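Local coordinates for SusD superfamily protein (Bacteroides fragilis NCTC 9343, PDB 3NQP) that probably binds glycans at the outer membrane of the cell, as a lipoprotein partner in nutrient uptake, in the manner of other SusD family members, at residues 87-92 against 129-134; 185-190 against 197-202; 323-328 against 351-356; 451-456 against 481-486. All coordinates share one frame; numbering follows the deposited sequence.

Interaction 1 (87-92 against 129-134); sequences DLFGRI and FDLYRI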
# COMPACT_ATOMS: atom_id res chain seq x y z
N ASP A 87 1.74 -11.05 13.05
CA ASP A 87 3.06 -11.65 13.26
C ASP A 87 4.18 -10.62 13.08
O ASP A 87 5.24 -10.95 12.58
CB ASP A 87 3.24 -12.84 12.30
CG ASP A 87 4.22 -13.90 12.83
OD1 ASP A 87 4.54 -13.92 14.03
OD2 ASP A 87 4.65 -14.75 12.04
N LEU A 88 3.93 -9.37 13.43
CA LEU A 88 4.96 -8.36 13.28
C LEU A 88 5.90 -8.19 14.49
O LEU A 88 6.97 -7.54 14.35
CB LEU A 88 4.38 -7.01 12.91
CG LEU A 88 3.58 -6.98 11.59
CD1 LEU A 88 3.02 -5.59 11.31
CD2 LEU A 88 4.43 -7.45 10.44
N PHE A 89 5.56 -8.71 15.65
CA PHE A 89 6.40 -8.44 16.83
C PHE A 89 7.75 -9.15 16.78
O PHE A 89 8.73 -8.65 17.35
CB PHE A 89 5.67 -8.68 18.17
CG PHE A 89 4.72 -7.57 18.53
CD1 PHE A 89 5.20 -6.32 18.91
CD2 PHE A 89 3.36 -7.75 18.42
CE1 PHE A 89 4.36 -5.30 19.20
CE2 PHE A 89 2.51 -6.72 18.69
CZ PHE A 89 2.99 -5.50 19.11
N GLY A 90 7.83 -10.30 16.10
CA GLY A 90 9.13 -10.95 15.94
C GLY A 90 10.09 -10.03 15.18
O GLY A 90 11.26 -9.82 15.59
N ARG A 91 9.59 -9.44 14.09
CA ARG A 91 10.36 -8.47 13.30
C ARG A 91 10.79 -7.26 14.11
O ARG A 91 11.95 -6.84 14.04
CB ARG A 91 9.52 -8.01 12.11
CG ARG A 91 9.49 -9.03 11.00
CD ARG A 91 8.23 -8.85 10.20
NE ARG A 91 8.23 -9.72 9.04
CZ ARG A 91 7.57 -10.87 8.95
NH1 ARG A 91 6.82 -11.34 9.95
NH2 ARG A 91 7.68 -11.55 7.84
N ILE A 92 9.83 -6.68 14.84
CA ILE A 92 10.09 -5.54 15.72
C ILE A 92 11.19 -5.87 16.74
O ILE A 92 12.08 -5.05 16.97
CB ILE A 92 8.81 -5.05 16.47
CG1 ILE A 92 7.89 -4.32 15.48
CG2 ILE A 92 9.18 -4.09 17.67
CD1 ILE A 92 6.46 -4.16 15.95
N PHE A 129 3.26 1.80 12.69
CA PHE A 129 2.22 2.61 12.04
C PHE A 129 1.17 1.70 11.38
O PHE A 129 -0.03 2.02 11.42
CB PHE A 129 2.85 3.60 11.05
CG PHE A 129 1.86 4.53 10.36
CD1 PHE A 129 0.91 5.23 11.06
CD2 PHE A 129 1.92 4.70 8.97
CE1 PHE A 129 0.03 6.09 10.41
CE2 PHE A 129 1.07 5.54 8.31
CZ PHE A 129 0.10 6.26 9.04
N ASP A 130 1.59 0.58 10.78
CA ASP A 130 0.62 -0.45 10.36
C ASP A 130 -0.17 -0.95 11.59
O ASP A 130 -1.42 -1.02 11.54
CB ASP A 130 1.29 -1.60 9.64
CG ASP A 130 1.44 -1.37 8.10
OD1 ASP A 130 1.14 -0.26 7.61
OD2 ASP A 130 1.89 -2.31 7.42
N LEU A 131 0.53 -1.28 12.68
CA LEU A 131 -0.16 -1.79 13.87
C LEU A 131 -1.15 -0.75 14.40
O LEU A 131 -2.28 -1.08 14.78
CB LEU A 131 0.83 -2.24 14.95
CG LEU A 131 1.62 -3.53 14.61
CD1 LEU A 131 2.65 -3.75 15.65
CD2 LEU A 131 0.76 -4.78 14.47
N TYR A 132 -0.77 0.52 14.40
CA TYR A 132 -1.69 1.60 14.87
C TYR A 132 -2.91 1.75 13.98
O TYR A 132 -4.02 1.91 14.47
CB TYR A 132 -0.92 2.93 14.95
CG TYR A 132 -1.69 4.18 15.24
CD1 TYR A 132 -2.36 4.85 14.24
CD2 TYR A 132 -1.76 4.70 16.56
CE1 TYR A 132 -3.05 6.00 14.48
CE2 TYR A 132 -2.43 5.89 16.82
CZ TYR A 132 -3.08 6.55 15.78
OH TYR A 132 -3.75 7.73 15.98
N ARG A 133 -2.73 1.72 12.66
CA ARG A 133 -3.86 1.85 11.76
C ARG A 133 -4.81 0.65 11.75
O ARG A 133 -6.01 0.79 11.51
CB ARG A 133 -3.37 2.15 10.35
CG ARG A 133 -2.69 3.52 10.27
CD ARG A 133 -2.33 3.87 8.83
NE ARG A 133 -1.26 3.03 8.35
CZ ARG A 133 -0.73 3.12 7.14
NH1 ARG A 133 -1.14 4.05 6.28
NH2 ARG A 133 0.25 2.30 6.82
N ILE A 134 -4.26 -0.52 12.01
CA ILE A 134 -5.05 -1.75 12.02
C ILE A 134 -5.70 -1.95 13.39
O ILE A 134 -6.86 -2.23 13.44
CB ILE A 134 -4.17 -2.97 11.68
CG1 ILE A 134 -3.68 -2.88 10.24
CG2 ILE A 134 -4.89 -4.35 11.98
CD1 ILE A 134 -4.78 -3.10 9.20
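Leu131 carries the apolar contact, its two methyl groups dealing with different partners. CD2 of Leu131 lies 4.0 Å from Leu88 CD1, the two leucine side chains passing alongside each other in opposite senses. Leu131 CD1 meets the tip of Ile92 end on, 3.8 Å from Ile92 CD1, and the same methyl takes the Phe89 ring at an oblique tilt, 3.9 Å from Phe89 CZ. The isobutyl group of Leu131 is thus fitted among Leu88, Phe89 and Ile92. Its CG stands opposite the carbonyl carbon (chi1 -70°), which directs both methyls at these three side chains.

This is helix-to-helix packing, consistent with the TPR-like helical repeats of the SusD family; helix 89-102 is held here against the last turns of helix 110-135. Tyr127 and Tyr128 of the longer helix extend the same interface.

No polar pair joins the two segments. Within 129-134, Arg133 NH2 forms a salt bridge of 2.8 Å with Asp130 OD1, which is met nearly along its C-O axis, and Phe129 CE2 lies over the centre of the guanidinium. The other carboxylate oxygen, Asp130 OD2, bonds to His42 ND1, so this buried acid has partners at both oxygens.

Interaction 2 (185-190 against 197-202); sequences NDFDPY and YWSKAA. With EDO (1,2-ethanediol), chain G.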
# COMPACT_ATOMS: atom_id res chain seq x y z
N ASN A 185 21.44 11.97 2.00
CA ASN A 185 20.28 11.78 1.08
C ASN A 185 20.47 10.62 0.09
O ASN A 185 19.56 10.31 -0.68
CB ASN A 185 20.04 13.07 0.28
CG ASN A 185 19.38 14.18 1.09
OD1 ASN A 185 19.49 14.28 2.33
ND2 ASN A 185 18.68 15.05 0.38
N ASP A 186 21.65 10.00 0.09
CA ASP A 186 22.00 8.98 -0.91
C ASP A 186 21.09 7.78 -0.70
O ASP A 186 20.83 7.35 0.42
CB ASP A 186 23.49 8.61 -0.78
CG ASP A 186 24.05 7.71 -1.95
OD1 ASP A 186 23.32 6.98 -2.69
OD2 ASP A 186 25.30 7.69 -2.08
N PHE A 187 20.57 7.27 -1.79
CA PHE A 187 19.77 6.07 -1.73
C PHE A 187 20.56 4.77 -1.59
O PHE A 187 19.96 3.75 -1.23
CB PHE A 187 18.89 5.99 -2.97
CG PHE A 187 17.72 6.94 -2.96
CD1 PHE A 187 16.55 6.62 -2.26
CD2 PHE A 187 17.75 8.09 -3.71
CE1 PHE A 187 15.41 7.47 -2.32
CE2 PHE A 187 16.66 8.96 -3.74
CZ PHE A 187 15.51 8.66 -3.06
N ASP A 188 21.87 4.77 -1.87
CA ASP A 188 22.61 3.50 -2.08
C ASP A 188 24.07 3.67 -1.69
O ASP A 188 24.96 3.39 -2.48
CB ASP A 188 22.56 3.08 -3.57
CG ASP A 188 22.96 1.60 -3.80
OD1 ASP A 188 22.88 0.76 -2.84
OD2 ASP A 188 23.33 1.29 -4.96
N PRO A 189 24.33 4.12 -0.45
CA PRO A 189 25.65 4.57 -0.10
C PRO A 189 26.74 3.49 -0.06
O PRO A 189 27.90 3.83 -0.17
CB PRO A 189 25.45 5.20 1.30
CG PRO A 189 24.27 4.50 1.87
CD PRO A 189 23.38 4.21 0.68
N TYR A 190 26.34 2.23 0.13
CA TYR A 190 27.24 1.06 0.14
C TYR A 190 27.03 0.16 -1.07
O TYR A 190 27.50 -0.97 -1.10
CB TYR A 190 27.04 0.29 1.48
CG TYR A 190 27.30 1.25 2.60
CD1 TYR A 190 28.57 1.75 2.81
CD2 TYR A 190 26.27 1.76 3.37
CE1 TYR A 190 28.83 2.69 3.78
CE2 TYR A 190 26.51 2.73 4.34
CZ TYR A 190 27.79 3.17 4.54
OH TYR A 190 28.05 4.10 5.51
N TYR A 197 16.78 -0.62 -0.02
CA TYR A 197 17.09 -0.45 1.40
C TYR A 197 16.44 0.84 1.86
O TYR A 197 16.34 1.79 1.09
CB TYR A 197 18.61 -0.39 1.62
CG TYR A 197 19.24 -1.75 1.46
CD1 TYR A 197 19.59 -2.24 0.21
CD2 TYR A 197 19.42 -2.58 2.57
CE1 TYR A 197 20.16 -3.52 0.06
CE2 TYR A 197 19.97 -3.83 2.45
CZ TYR A 197 20.33 -4.32 1.19
OH TYR A 197 20.89 -5.56 1.05
N TRP A 198 16.01 0.89 3.10
CA TRP A 198 15.34 2.06 3.62
C TRP A 198 16.29 3.24 3.62
O TRP A 198 17.51 3.06 3.74
CB TRP A 198 14.81 1.76 5.03
CG TRP A 198 13.81 2.78 5.54
CD1 TRP A 198 14.08 3.89 6.26
CD2 TRP A 198 12.40 2.78 5.33
NE1 TRP A 198 12.94 4.56 6.55
CE2 TRP A 198 11.88 3.90 6.00
CE3 TRP A 198 11.52 1.91 4.67
CZ2 TRP A 198 10.52 4.18 6.05
CZ3 TRP A 198 10.17 2.22 4.70
CH2 TRP A 198 9.69 3.34 5.37
N SER A 199 15.76 4.44 3.41
CA SER A 199 16.57 5.63 3.14
C SER A 199 15.95 6.81 3.85
O SER A 199 14.82 6.72 4.34
CB SER A 199 16.61 5.92 1.63
OG SER A 199 15.27 6.22 1.13
N LYS A 200 16.65 7.93 3.83
CA LYS A 200 16.13 9.20 4.37
C LYS A 200 14.85 9.65 3.68
O LYS A 200 13.85 10.04 4.32
CB LYS A 200 17.21 10.27 4.30
CG LYS A 200 16.85 11.58 4.99
CD LYS A 200 17.88 12.62 4.65
CE LYS A 200 17.39 13.97 4.99
NZ LYS A 200 18.41 14.98 4.88
N ALA A 201 14.83 9.57 2.36
CA ALA A 201 13.61 9.86 1.63
C ALA A 201 12.42 9.01 2.09
O ALA A 201 11.31 9.47 2.17
CB ALA A 201 13.84 9.67 0.18
N ALA A 202 12.66 7.75 2.35
CA ALA A 202 11.62 6.85 2.76
C ALA A 202 11.07 7.27 4.11
O ALA A 202 9.82 7.24 4.32
CB ALA A 202 12.16 5.40 2.80
C1 EDO G . 17.49 -7.25 -1.21
O1 EDO G . 17.01 -8.59 -1.02
C2 EDO G . 17.18 -6.41 0.02
O2 EDO G . 17.93 -6.96 1.12
O HOH W 1 17.20 9.05 0.67
O HOH W 2 19.38 8.14 2.72
O HOH W 3 17.40 3.15 -0.96
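The Phe187 ring has water 1 above one face, offset toward the rim, and water 3 at its edge, in plane. Ser199 and Ala201 approach the same ring obliquely: Ser199 OG is 3.6 Å from Phe187 CD1, and Ala201 CB is 3.7 Å from Phe187 CE1. On the other segment, the Trp198 indole has Ala202 CB over its centre.

The Phe187 contacts lay the loop that follows helix 163-181 back onto the start of helix 200-216, where Ser199 is the N-cap. With chi1 at 63°, Ser199 OG sits between the backbone N and the carbonyl carbon and accepts from Ala202 N at 3.3 Å. Two more amides of this first turn reach the loop through water: water 1 accepts from Ala201 N and donates to Asn185 O, while water 2 links Lys200 N to Asp186 O in the same way. Asp186 OD1 closes an Asx turn by accepting from Asp188 N.

The direct polar bond is from Lys200 NZ to Asn185 OD1, 2.9 Å, with a C=O...donor angle of 151° and the donor tilted 16° from the carbonyl plane. An extended lysine chain delivers the ammonium group there, and Gly182 O is its stronger partner.

Interaction 3 (323-328 against 351-356); sequences VYQNFD and LSLYGT. With EDO (1,2-ethanediol), chain E.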
# COMPACT_ATOMS: atom_id res chain seq x y z
N VAL A 323 -14.12 -1.58 -11.51
CA VAL A 323 -12.83 -0.94 -11.29
C VAL A 323 -12.18 -0.71 -12.66
O VAL A 323 -11.76 0.40 -12.99
CB VAL A 323 -11.93 -1.78 -10.37
CG1 VAL A 323 -10.52 -1.26 -10.30
CG2 VAL A 323 -12.54 -1.85 -8.91
N TYR A 324 -12.09 -1.77 -13.46
CA TYR A 324 -11.68 -1.67 -14.89
C TYR A 324 -12.53 -0.67 -15.71
O TYR A 324 -11.99 0.20 -16.42
CB TYR A 324 -11.69 -3.06 -15.50
CG TYR A 324 -11.26 -3.16 -16.97
CD1 TYR A 324 -9.93 -3.10 -17.33
CD2 TYR A 324 -12.20 -3.33 -17.99
CE1 TYR A 324 -9.52 -3.21 -18.66
CE2 TYR A 324 -11.80 -3.46 -19.36
CZ TYR A 324 -10.45 -3.40 -19.67
OH TYR A 324 -10.01 -3.51 -20.97
N GLN A 325 -13.83 -0.78 -15.61
CA GLN A 325 -14.74 0.06 -16.43
C GLN A 325 -14.67 1.54 -16.05
O GLN A 325 -15.05 2.39 -16.86
CB GLN A 325 -16.18 -0.42 -16.29
CG GLN A 325 -16.41 -1.80 -16.82
CD GLN A 325 -17.78 -2.32 -16.49
OE1 GLN A 325 -18.27 -2.18 -15.37
NE2 GLN A 325 -18.42 -2.93 -17.47
N ASN A 326 -14.18 1.83 -14.85
CA ASN A 326 -13.96 3.24 -14.43
C ASN A 326 -12.87 3.98 -15.21
O ASN A 326 -12.84 5.20 -15.24
CB ASN A 326 -13.56 3.31 -12.95
CG ASN A 326 -14.75 3.41 -12.01
OD1 ASN A 326 -15.90 3.54 -12.43
ND2 ASN A 326 -14.46 3.38 -10.69
N PHE A 327 -11.93 3.24 -15.78
CA PHE A 327 -10.91 3.86 -16.63
C PHE A 327 -11.46 4.21 -18.02
O PHE A 327 -12.08 3.37 -18.67
CB PHE A 327 -9.73 2.89 -16.85
CG PHE A 327 -8.90 2.60 -15.62
CD1 PHE A 327 -7.79 3.37 -15.31
CD2 PHE A 327 -9.15 1.49 -14.83
CE1 PHE A 327 -6.97 3.06 -14.22
CE2 PHE A 327 -8.36 1.21 -13.69
CZ PHE A 327 -7.25 2.00 -13.41
N ASP A 328 -11.16 5.42 -18.51
CA ASP A 328 -11.30 5.73 -19.94
C ASP A 328 -10.35 4.88 -20.76
O ASP A 328 -9.27 4.51 -20.28
CB ASP A 328 -10.95 7.20 -20.22
CG ASP A 328 -11.88 8.14 -19.55
OD1 ASP A 328 -13.09 7.88 -19.60
OD2 ASP A 328 -11.42 9.14 -18.96
N LEU A 351 -19.49 -9.34 -27.66
CA LEU A 351 -18.64 -9.61 -26.53
C LEU A 351 -19.16 -8.83 -25.34
O LEU A 351 -19.49 -7.64 -25.47
CB LEU A 351 -17.18 -9.24 -26.84
CG LEU A 351 -16.49 -9.98 -28.00
CD1 LEU A 351 -15.13 -9.38 -28.28
CD2 LEU A 351 -16.33 -11.46 -27.70
N SER A 352 -19.24 -9.48 -24.19
CA SER A 352 -19.59 -8.77 -22.96
C SER A 352 -18.51 -9.00 -21.89
O SER A 352 -18.00 -10.11 -21.73
CB SER A 352 -20.98 -9.22 -22.48
OG SER A 352 -20.96 -10.61 -22.22
N LEU A 353 -18.15 -7.95 -21.18
CA LEU A 353 -17.08 -8.04 -20.19
C LEU A 353 -17.45 -9.06 -19.11
O LEU A 353 -18.52 -8.96 -18.48
CB LEU A 353 -16.82 -6.67 -19.53
CG LEU A 353 -15.69 -6.62 -18.47
CD1 LEU A 353 -14.31 -6.97 -19.17
CD2 LEU A 353 -15.64 -5.26 -17.72
N TYR A 354 -16.54 -10.00 -18.86
CA TYR A 354 -16.79 -11.05 -17.87
C TYR A 354 -15.87 -10.95 -16.63
O TYR A 354 -16.33 -10.74 -15.51
CB TYR A 354 -16.64 -12.41 -18.55
CG TYR A 354 -17.12 -13.61 -17.76
CD1 TYR A 354 -16.32 -14.21 -16.80
CD2 TYR A 354 -18.39 -14.13 -17.95
CE1 TYR A 354 -16.77 -15.31 -16.08
CE2 TYR A 354 -18.83 -15.21 -17.24
CZ TYR A 354 -18.03 -15.82 -16.32
OH TYR A 354 -18.50 -16.94 -15.60
N GLY A 355 -14.56 -11.07 -16.84
CA GLY A 355 -13.61 -10.94 -15.75
C GLY A 355 -12.47 -9.99 -16.11
O GLY A 355 -12.36 -9.51 -17.23
N THR A 356 -11.68 -9.67 -15.11
CA THR A 356 -10.52 -8.86 -15.29
C THR A 356 -9.41 -9.52 -14.50
O THR A 356 -9.68 -10.19 -13.51
CB THR A 356 -10.77 -7.40 -14.80
OG1 THR A 356 -11.06 -7.42 -13.40
CG2 THR A 356 -11.93 -6.74 -15.59
C1 EDO E . -21.11 -11.83 -15.93
O1 EDO E . -20.72 -10.83 -16.87
C2 EDO E . -19.92 -12.52 -15.26
O2 EDO E . -19.23 -11.68 -14.32
O HOH W 4 -11.77 -4.60 -12.47
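The antiparallel beta hairpin of strands 338-344 and 351-358 receives residues of the short helix 321-325 against its second strand, and Tyr324, Gln325, Leu353 and Thr356 make the contact. Thr356 CG2 packs at the root of the tyrosine, 3.7 Å from Tyr324 CB, and approaches its ring obliquely. Further out, Leu353 CD2 lies 4.0 Å from Tyr324 CD2, again at an oblique tilt. This leucine methyl also touches Gln325, whose side chain runs past it in the opposite sense: Leu353 CD2 is 3.6 Å from Gln325 NE2 and 3.7 Å from Gln325 CG, so that the glutamine lies along the solvent-facing margin of the contact. Leu353 brings CD2 there with CG anti to the backbone N (chi1 -180°).

Beside the apolar patch, water 4 bridges the backbone of Tyr324 and the side chain of Thr356, accepting from Tyr324 N at 3.0 Å and hydrogen-bonded to Thr356 OG1 at 3.1 Å. The phenol end of Tyr324 leaves the contact and is held by Glu335 OE2. Tyr354 turns from the helix; C2 of a 1,2-ethanediol, probably a crystallisation additive, lies 3.4 Å above one face of the Tyr354 ring, offset toward the rim. Between Leu353 and Thr356 the strand is irregular, because Tyr354 and Gly355 both face Ser341 of the partner strand, the pairing that defines a classic beta bulge.

Interaction 4 (451-456 against 481-486); sequences QRWWDL and PILNKS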
# COMPACT_ATOMS: atom_id res chain seq x y z
N GLN A 451 -3.37 1.26 -0.99
CA GLN A 451 -3.83 2.53 -0.48
C GLN A 451 -5.32 2.65 -0.07
O GLN A 451 -5.67 3.43 0.86
CB GLN A 451 -3.55 3.61 -1.51
CG GLN A 451 -2.07 3.76 -1.89
CD GLN A 451 -1.21 4.17 -0.74
OE1 GLN A 451 -1.40 5.23 -0.14
NE2 GLN A 451 -0.26 3.30 -0.40
N ARG A 452 -6.20 1.95 -0.78
CA ARG A 452 -7.61 2.30 -0.69
C ARG A 452 -8.21 2.17 0.72
O ARG A 452 -9.00 3.04 1.15
CB ARG A 452 -8.49 1.55 -1.69
CG ARG A 452 -9.89 2.20 -1.73
CD ARG A 452 -10.73 1.73 -2.93
NE ARG A 452 -11.51 2.85 -3.44
CZ ARG A 452 -12.77 3.13 -3.17
NH1 ARG A 452 -13.55 2.31 -2.47
NH2 ARG A 452 -13.29 4.22 -3.71
N TRP A 453 -7.85 1.13 1.44
CA TRP A 453 -8.42 0.99 2.81
C TRP A 453 -8.00 2.20 3.62
O TRP A 453 -8.80 2.78 4.35
CB TRP A 453 -7.97 -0.31 3.51
CG TRP A 453 -8.43 -0.39 4.99
CD1 TRP A 453 -7.64 -0.52 6.06
CD2 TRP A 453 -9.78 -0.30 5.49
NE1 TRP A 453 -8.39 -0.50 7.22
CE2 TRP A 453 -9.71 -0.39 6.89
CE3 TRP A 453 -11.03 -0.17 4.88
CZ2 TRP A 453 -10.83 -0.35 7.68
CZ3 TRP A 453 -12.14 -0.12 5.67
CH2 TRP A 453 -12.03 -0.23 7.06
N TRP A 454 -6.71 2.57 3.49
CA TRP A 454 -6.21 3.73 4.26
C TRP A 454 -6.91 5.04 3.83
O TRP A 454 -7.34 5.85 4.68
CB TRP A 454 -4.68 3.82 4.16
CG TRP A 454 -3.96 2.56 4.62
CD1 TRP A 454 -2.88 1.98 4.02
CD2 TRP A 454 -4.21 1.80 5.80
NE1 TRP A 454 -2.47 0.88 4.76
CE2 TRP A 454 -3.28 0.76 5.85
CE3 TRP A 454 -5.14 1.91 6.83
CZ2 TRP A 454 -3.26 -0.17 6.88
CZ3 TRP A 454 -5.12 0.96 7.85
CH2 TRP A 454 -4.19 -0.05 7.86
N ASP A 455 -7.06 5.22 2.53
CA ASP A 455 -7.76 6.38 1.97
C ASP A 455 -9.20 6.51 2.51
O ASP A 455 -9.62 7.63 2.82
CB ASP A 455 -7.77 6.32 0.44
CG ASP A 455 -6.36 6.43 -0.16
OD1 ASP A 455 -5.43 6.89 0.52
OD2 ASP A 455 -6.18 6.01 -1.33
N LEU A 456 -9.91 5.37 2.63
CA LEU A 456 -11.27 5.35 3.16
C LEU A 456 -11.34 5.67 4.63
O LEU A 456 -12.30 6.32 5.08
CB LEU A 456 -11.95 4.00 2.93
CG LEU A 456 -12.20 3.66 1.44
CD1 LEU A 456 -12.54 2.14 1.36
CD2 LEU A 456 -13.35 4.52 0.85
N PRO A 481 -22.63 2.86 1.87
CA PRO A 481 -21.34 2.97 2.54
C PRO A 481 -20.72 1.61 2.76
O PRO A 481 -21.45 0.64 2.95
CB PRO A 481 -21.68 3.61 3.88
CG PRO A 481 -23.14 3.48 4.06
CD PRO A 481 -23.75 3.30 2.72
N ILE A 482 -19.39 1.55 2.74
CA ILE A 482 -18.68 0.30 3.01
C ILE A 482 -18.93 -0.16 4.45
O ILE A 482 -19.16 -1.34 4.66
CB ILE A 482 -17.19 0.46 2.66
CG1 ILE A 482 -17.09 0.61 1.14
CG2 ILE A 482 -16.36 -0.72 3.12
CD1 ILE A 482 -15.69 1.07 0.66
N LEU A 483 -18.84 0.74 5.43
CA LEU A 483 -19.32 0.51 6.81
C LEU A 483 -20.49 1.43 7.19
O LEU A 483 -20.54 2.59 6.83
CB LEU A 483 -18.20 0.72 7.86
CG LEU A 483 -16.95 -0.17 7.73
CD1 LEU A 483 -15.87 0.21 8.76
CD2 LEU A 483 -17.34 -1.66 7.80
N ASN A 484 -21.38 0.88 7.99
CA ASN A 484 -22.51 1.59 8.54
C ASN A 484 -22.02 2.20 9.83
O ASN A 484 -21.70 1.50 10.78
CB ASN A 484 -23.64 0.57 8.81
CG ASN A 484 -24.88 1.20 9.42
OD1 ASN A 484 -24.81 2.08 10.25
ND2 ASN A 484 -26.03 0.70 9.01
N LYS A 485 -21.96 3.53 9.87
CA LYS A 485 -21.43 4.22 11.02
C LYS A 485 -22.21 3.97 12.32
O LYS A 485 -21.65 4.09 13.39
CB LYS A 485 -21.37 5.71 10.74
CG LYS A 485 -20.59 6.51 11.79
CD LYS A 485 -20.33 7.93 11.32
CE LYS A 485 -19.32 8.64 12.23
NZ LYS A 485 -19.83 8.65 13.62
N SER A 486 -23.49 3.65 12.24
CA SER A 486 -24.27 3.53 13.49
C SER A 486 -24.11 2.14 14.14
O SER A 486 -24.25 2.03 15.35
CB SER A 486 -25.74 3.80 13.23
OG SER A 486 -26.28 2.70 12.51
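The backbones of helix 452-458 and of the irregular segment 481-486 approach most closely at Leu456 and Ile482, whose CA atoms are 9.0 Å apart, so side chains alone bridge them. Ile482 leads with its CD1 methyl, which is pressed against Leu456 CD1 at 3.4 Å, tighter than an ordinary van der Waals contact; the two side chains meet at about a right angle. The ethyl branch reaches this point because CG1 stands opposite the carbonyl carbon (chi1 -68°). The same Ile482 CD1 lies at the edge of the Arg452 guanidinium, near its plane and 4.0 Å from Arg452 NH1.

In this C-terminal part of the SusD family region, a long loop that follows helix 452-458 is thereby laid back over the helix from which it came. Backbone bonds from Leu456 and from Leu483 to Val469 fix the intervening chain between them. The arginine is itself firmly positioned: NE forms a salt bridge with Asp443, and NH1 bonds to the carbonyls of Gly51 and Gly474.

Leu483 adds a second apolar point, its CD1 lying at the rim of the Trp453 indole, near the ring plane and 4.2 Å from CH2 of that tryptophan. Beyond it the loop turns at Asn484, where OD1 accepts from Ser486 N, at 2.9 Å and in the carbonyl plane, which makes an Asx turn, and also from Ser486 OG.

Overall arrangement
From the N terminus the four contacts follow one another in series, with none enclosing or crossing another. Interaction 1 closes a largely helical excursion of 36 residues, made up mostly of the two helices it joins, 89-102 and 110-135; interaction 2 closes a short irregular loop of six residues leading into helix 200-216. Interaction 3 then joins helix 321-325 to a hairpin, closing 22 residues that include its first strand; its centre is about 36 Å from that of interaction 1. Interaction 4 closes a mostly irregular loop of 24 residues. Interactions 1 and 4 touch, although they are far apart in sequence: Arg133 and Ile134 pack on Trp454, tying the N-terminal helices to the C-terminal part.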